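Local coordinates for protein phosphotriesterase, putative (Deinococcus radiodurans, PDB 4J35) that probably acts as a metal-dependent lactonase of the phosphotriesterase family, here an engineered form made to hydrolyse organophosphates, at residues Asp264-Trp269 with Lys285-Leu290. The protein carries 7 engineered substitutions. Sequence-based numbering, arbitrary orientation.
With CO (cobalt (II) ion), chain C.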
ATOM      1  N   ASP A 264      -4.167   3.261   4.643  1.00 30.74           N
ATOM      2  CA  ASP A 264      -4.396   1.814   4.643  1.00 30.53           C
ATOM      3  C   ASP A 264      -5.883   1.525   4.940  1.00 31.47           C
ATOM      4  O   ASP A 264      -6.231   0.529   5.562  1.00 32.04           O
ATOM      5  CB  ASP A 264      -3.525   1.150   5.686  1.00 30.52           C
ATOM      6  CG  ASP A 264      -3.377  -0.361   5.467  1.00 30.32           C
ATOM      7  OD1 ASP A 264      -3.699  -0.887   4.386  1.00 31.12           O
ATOM      8  OD2 ASP A 264      -2.964  -1.011   6.428  1.00 31.65           O
ATOM      9  N   SER A 265      -6.730   2.406   4.443  1.00 30.59           N
ATOM     10  CA  SER A 265      -8.179   2.318   4.726  1.00 30.61           C
ATOM     11  C   SER A 265      -8.811   1.230   3.875  1.00 33.63           C
ATOM     12  O   SER A 265      -8.260   0.824   2.851  1.00 30.72           O
ATOM     13  CB  SER A 265      -8.817   3.687   4.484  1.00 30.80           C
ATOM     14  OG  SER A 265      -8.877   4.039   3.107  1.00 30.79           O
ATOM     15  N   ILE A 266      -9.972   0.726   4.297  1.00 30.39           N
ATOM     16  CA  ILE A 266     -10.661  -0.273   3.499  1.00 30.53           C
ATOM     17  C   ILE A 266     -12.014   0.360   3.157  1.00 35.94           C
ATOM     18  O   ILE A 266     -12.787   0.655   4.066  1.00 30.93           O
ATOM     19  CB  ILE A 266     -10.873  -1.570   4.301  1.00 33.07           C
ATOM     20  CG1 ILE A 266      -9.544  -2.325   4.487  1.00 32.45           C
ATOM     21  CG2 ILE A 266     -11.924  -2.449   3.642  1.00 30.05           C
ATOM     22  CD1 ILE A 266      -9.682  -3.420   5.558  1.00 41.01           C
ATOM     23  N   TRP A 267     -12.301   0.602   1.887  1.00 30.32           N
ATOM     24  CA  TRP A 267     -13.537   1.336   1.576  1.00 34.92           C
ATOM     25  C   TRP A 267     -14.740   0.442   1.562  1.00 38.42           C
ATOM     26  O   TRP A 267     -15.870   0.904   1.752  1.00 35.40           O
ATOM     27  CB  TRP A 267     -13.471   2.037   0.236  1.00 35.36           C
ATOM     28  CG  TRP A 267     -12.244   2.875   0.052  1.00 38.20           C
ATOM     29  CD1 TRP A 267     -11.233   3.108   0.955  1.00 32.02           C
ATOM     30  CD2 TRP A 267     -11.896   3.573  -1.135  1.00 33.82           C
ATOM     31  NE1 TRP A 267     -10.265   3.925   0.378  1.00 38.73           N
ATOM     32  CE2 TRP A 267     -10.651   4.210  -0.906  1.00 30.76           C
ATOM     33  CE3 TRP A 267     -12.521   3.731  -2.379  1.00 36.35           C
ATOM     34  CZ2 TRP A 267     -10.028   4.992  -1.873  1.00 35.54           C
ATOM     35  CZ3 TRP A 267     -11.891   4.504  -3.342  1.00 36.76           C
ATOM     36  CH2 TRP A 267     -10.654   5.119  -3.084  1.00 34.27           C
ATOM     37  N   HIS A 268     -14.526  -0.838   1.312  1.00 32.89           N
ATOM     38  CA  HIS A 268     -15.635  -1.798   1.343  1.00 35.71           C
ATOM     39  C   HIS A 268     -15.107  -3.150   1.750  1.00 35.21           C
ATOM     40  O   HIS A 268     -14.210  -3.680   1.139  1.00 33.34           O
ATOM     41  CB  HIS A 268     -16.277  -1.919  -0.026  1.00 35.60           C
ATOM     42  CG  HIS A 268     -17.360  -2.949  -0.097  1.00 43.54           C
ATOM     43  ND1 HIS A 268     -18.670  -2.662   0.201  1.00 38.76           N
ATOM     44  CD2 HIS A 268     -17.327  -4.259  -0.434  1.00 45.04           C
ATOM     45  CE1 HIS A 268     -19.406  -3.751   0.041  1.00 38.79           C
ATOM     46  NE2 HIS A 268     -18.615  -4.732  -0.349  1.00 46.02           N
ATOM     47  N   TRP A 269     -15.666  -3.706   2.801  1.00 32.06           N
ATOM     48  CA  TRP A 269     -15.133  -4.943   3.333  1.00 38.67           C
ATOM     49  C   TRP A 269     -15.791  -6.186   2.696  1.00 35.58           C
ATOM     50  O   TRP A 269     -17.013  -6.231   2.495  1.00 33.50           O
ATOM     51  CB  TRP A 269     -15.295  -4.853   4.846  1.00 37.30           C
ATOM     52  CG  TRP A 269     -15.326  -6.089   5.636  1.00 36.56           C
ATOM     53  CD1 TRP A 269     -16.433  -6.868   5.935  1.00 49.38           C
ATOM     54  CD2 TRP A 269     -14.230  -6.661   6.345  1.00 52.65           C
ATOM     55  NE1 TRP A 269     -16.069  -7.909   6.755  1.00 46.40           N
ATOM     56  CE2 TRP A 269     -14.725  -7.812   7.023  1.00 49.07           C
ATOM     57  CE3 TRP A 269     -12.871  -6.325   6.462  1.00 53.85           C
ATOM     58  CZ2 TRP A 269     -13.908  -8.626   7.800  1.00 46.01           C
ATOM     59  CZ3 TRP A 269     -12.057  -7.138   7.227  1.00 61.17           C
ATOM     60  CH2 TRP A 269     -12.581  -8.282   7.891  1.00 53.99           C
ATOM     61  N   LYS A 285     -11.863   5.524  14.335  1.00 39.55           N
ATOM     62  CA  LYS A 285     -12.702   6.697  14.031  1.00 34.34           C
ATOM     63  C   LYS A 285     -12.199   7.542  12.865  1.00 47.46           C
ATOM     64  O   LYS A 285     -12.990   8.042  12.052  1.00 36.21           O
ATOM     65  CB  LYS A 285     -12.796   7.605  15.260  1.00 49.82           C
ATOM     66  CG  LYS A 285     -13.678   8.815  15.040  1.00 48.84           C
ATOM     67  CD  LYS A 285     -13.791   9.676  16.284  1.00 56.08           C
ATOM     68  CE  LYS A 285     -14.758  10.852  16.044  1.00 65.44           C
ATOM     69  NZ  LYS A 285     -14.946  11.727  17.251  1.00 82.94           N
ATOM     70  N   ASP A 286     -10.883   7.763  12.816  1.00 41.52           N
ATOM     71  CA  ASP A 286     -10.296   8.551  11.739  1.00 43.24           C
ATOM     72  C   ASP A 286      -9.688   7.668  10.663  1.00 37.44           C
ATOM     73  O   ASP A 286      -8.928   8.170   9.844  1.00 37.25           O
ATOM     74  CB  ASP A 286      -9.172   9.452  12.264  1.00 41.31           C
ATOM     75  CG  ASP A 286      -9.654  10.483  13.272  1.00 54.33           C
ATOM     76  OD1 ASP A 286     -10.761  11.046  13.086  1.00 47.31           O
ATOM     77  OD2 ASP A 286      -8.908  10.721  14.252  1.00 46.68           O
ATOM     78  N   TRP A 287      -9.993   6.373  10.677  1.00 35.52           N
ATOM     79  CA  TRP A 287      -9.378   5.443   9.752  1.00 36.78           C
ATOM     80  C   TRP A 287     -10.189   5.354   8.472  1.00 34.47           C
ATOM     81  O   TRP A 287     -10.911   4.362   8.247  1.00 35.58           O
ATOM     82  CB  TRP A 287      -9.233   4.073  10.402  1.00 42.19           C
ATOM     83  CG  TRP A 287      -8.457   3.087   9.612  1.00 31.15           C
ATOM     84  CD1 TRP A 287      -7.281   3.308   8.911  1.00 37.41           C
ATOM     85  CD2 TRP A 287      -8.760   1.701   9.455  1.00 36.04           C
ATOM     86  NE1 TRP A 287      -6.869   2.139   8.330  1.00 35.78           N
ATOM     87  CE2 TRP A 287      -7.769   1.145   8.636  1.00 37.21           C
ATOM     88  CE3 TRP A 287      -9.809   0.872   9.917  1.00 44.75           C
ATOM     89  CZ2 TRP A 287      -7.766  -0.210   8.284  1.00 44.99           C
ATOM     90  CZ3 TRP A 287      -9.811  -0.471   9.547  1.00 39.61           C
ATOM     91  CH2 TRP A 287      -8.786  -0.996   8.751  1.00 44.88           C
ATOM     92  N   HIS A 288     -10.067   6.403   7.653  1.00 31.51           N
ATOM     93  CA  HIS A 288     -10.783   6.507   6.394  1.00 32.40           C
ATOM     94  C   HIS A 288     -10.074   7.494   5.520  1.00 31.54           C
ATOM     95  O   HIS A 288      -9.296   8.311   5.995  1.00 35.22           O
ATOM     96  CB  HIS A 288     -12.238   6.997   6.674  1.00 36.90           C
ATOM     97  CG  HIS A 288     -12.292   8.372   7.251  1.00 39.78           C
ATOM     98  ND1 HIS A 288     -12.203   9.504   6.474  1.00 36.67           N
ATOM     99  CD2 HIS A 288     -12.380   8.799   8.532  1.00 38.23           C
ATOM    100  CE1 HIS A 288     -12.269  10.572   7.251  1.00 39.25           C
ATOM    101  NE2 HIS A 288     -12.364  10.167   8.506  1.00 34.18           N
ATOM    102  N   PRO A 289     -10.283   7.415   4.211  1.00 33.12           N
ATOM    103  CA  PRO A 289      -9.315   8.105   3.336  1.00 36.56           C
ATOM    104  C   PRO A 289      -9.400   9.629   3.204  1.00 34.91           C
ATOM    105  O   PRO A 289      -8.667  10.213   2.415  1.00 33.72           O
ATOM    106  CB  PRO A 289      -9.574   7.466   1.976  1.00 35.96           C
ATOM    107  CG  PRO A 289     -10.987   6.979   2.067  1.00 32.52           C
ATOM    108  CD  PRO A 289     -11.142   6.494   3.461  1.00 35.19           C
ATOM    109  N   LEU A 290     -10.285  10.286   3.947  1.00 32.00           N
ATOM    110  CA  LEU A 290     -10.356  11.736   3.911  1.00 32.32           C
ATOM    111  C   LEU A 290      -9.601  12.393   5.068  1.00 32.50           C
ATOM    112  O   LEU A 290      -9.527  13.628   5.163  1.00 36.19           O
ATOM    113  CB  LEU A 290     -11.872  12.159   4.011  1.00 32.46           C
ATOM    114  CG  LEU A 290     -12.780  11.344   3.099  1.00 32.28           C
ATOM    115  CD1 LEU A 290     -14.277  11.768   3.302  1.00 35.15           C
ATOM    116  CD2 LEU A 290     -12.429  11.539   1.662  1.00 35.07           C
TER
HETATM  117 CO    CO C 402      -2.680  -2.494   3.261  1.00 27.94          CO
HETATM  118  O   HOH W   1     -10.835   1.566   6.958  1.00 33.68           O
HETATM  119  O   HOH W   2     -12.494   3.557   5.271  1.00 37.83           O
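Trp287 turns one face of its indole to Ser265, whose CA lies over it toward the rim, 3.8 Å from Trp287 NE1. Its CG stands anti to the backbone N (chi1 -172°), which carries the ring across to segment 264-269, where Trp287 CZ2 comes within 3.2 Å of Asp264 O and CH2 meets the CD1 methyl of Ile266. A broad flat ring suits this place, spanning three successive residues; its NE1 gives a weak hydrogen bond to His263 O. Segment 264-269 reaches the metal site of the TIM barrel, at the C-terminal ends of its strands: Asp264, in the loop just after strand 259-261, binds cobalt through OD1 (2.2 Å) together with His21, His23 and Lys143, while OD2 forms a salt bridge with Arg228. Two residues beyond Trp287, Pro289 sets its compact ring against Ser265 and Trp267, both on one side of it: CD lies 3.4 Å from Ser265 OG, CG 3.6 Å from Trp267 NE1. Ser265 is small enough to fit beside the proline; its OG, in the plane of the Trp267 ring, accepts a weak bond from NE1 and hydrogen-bonds to Glu22. A water over the same face of Trp287, near the rim, donates to Trp287 O and accepts from Ile266 N (2.9 Å).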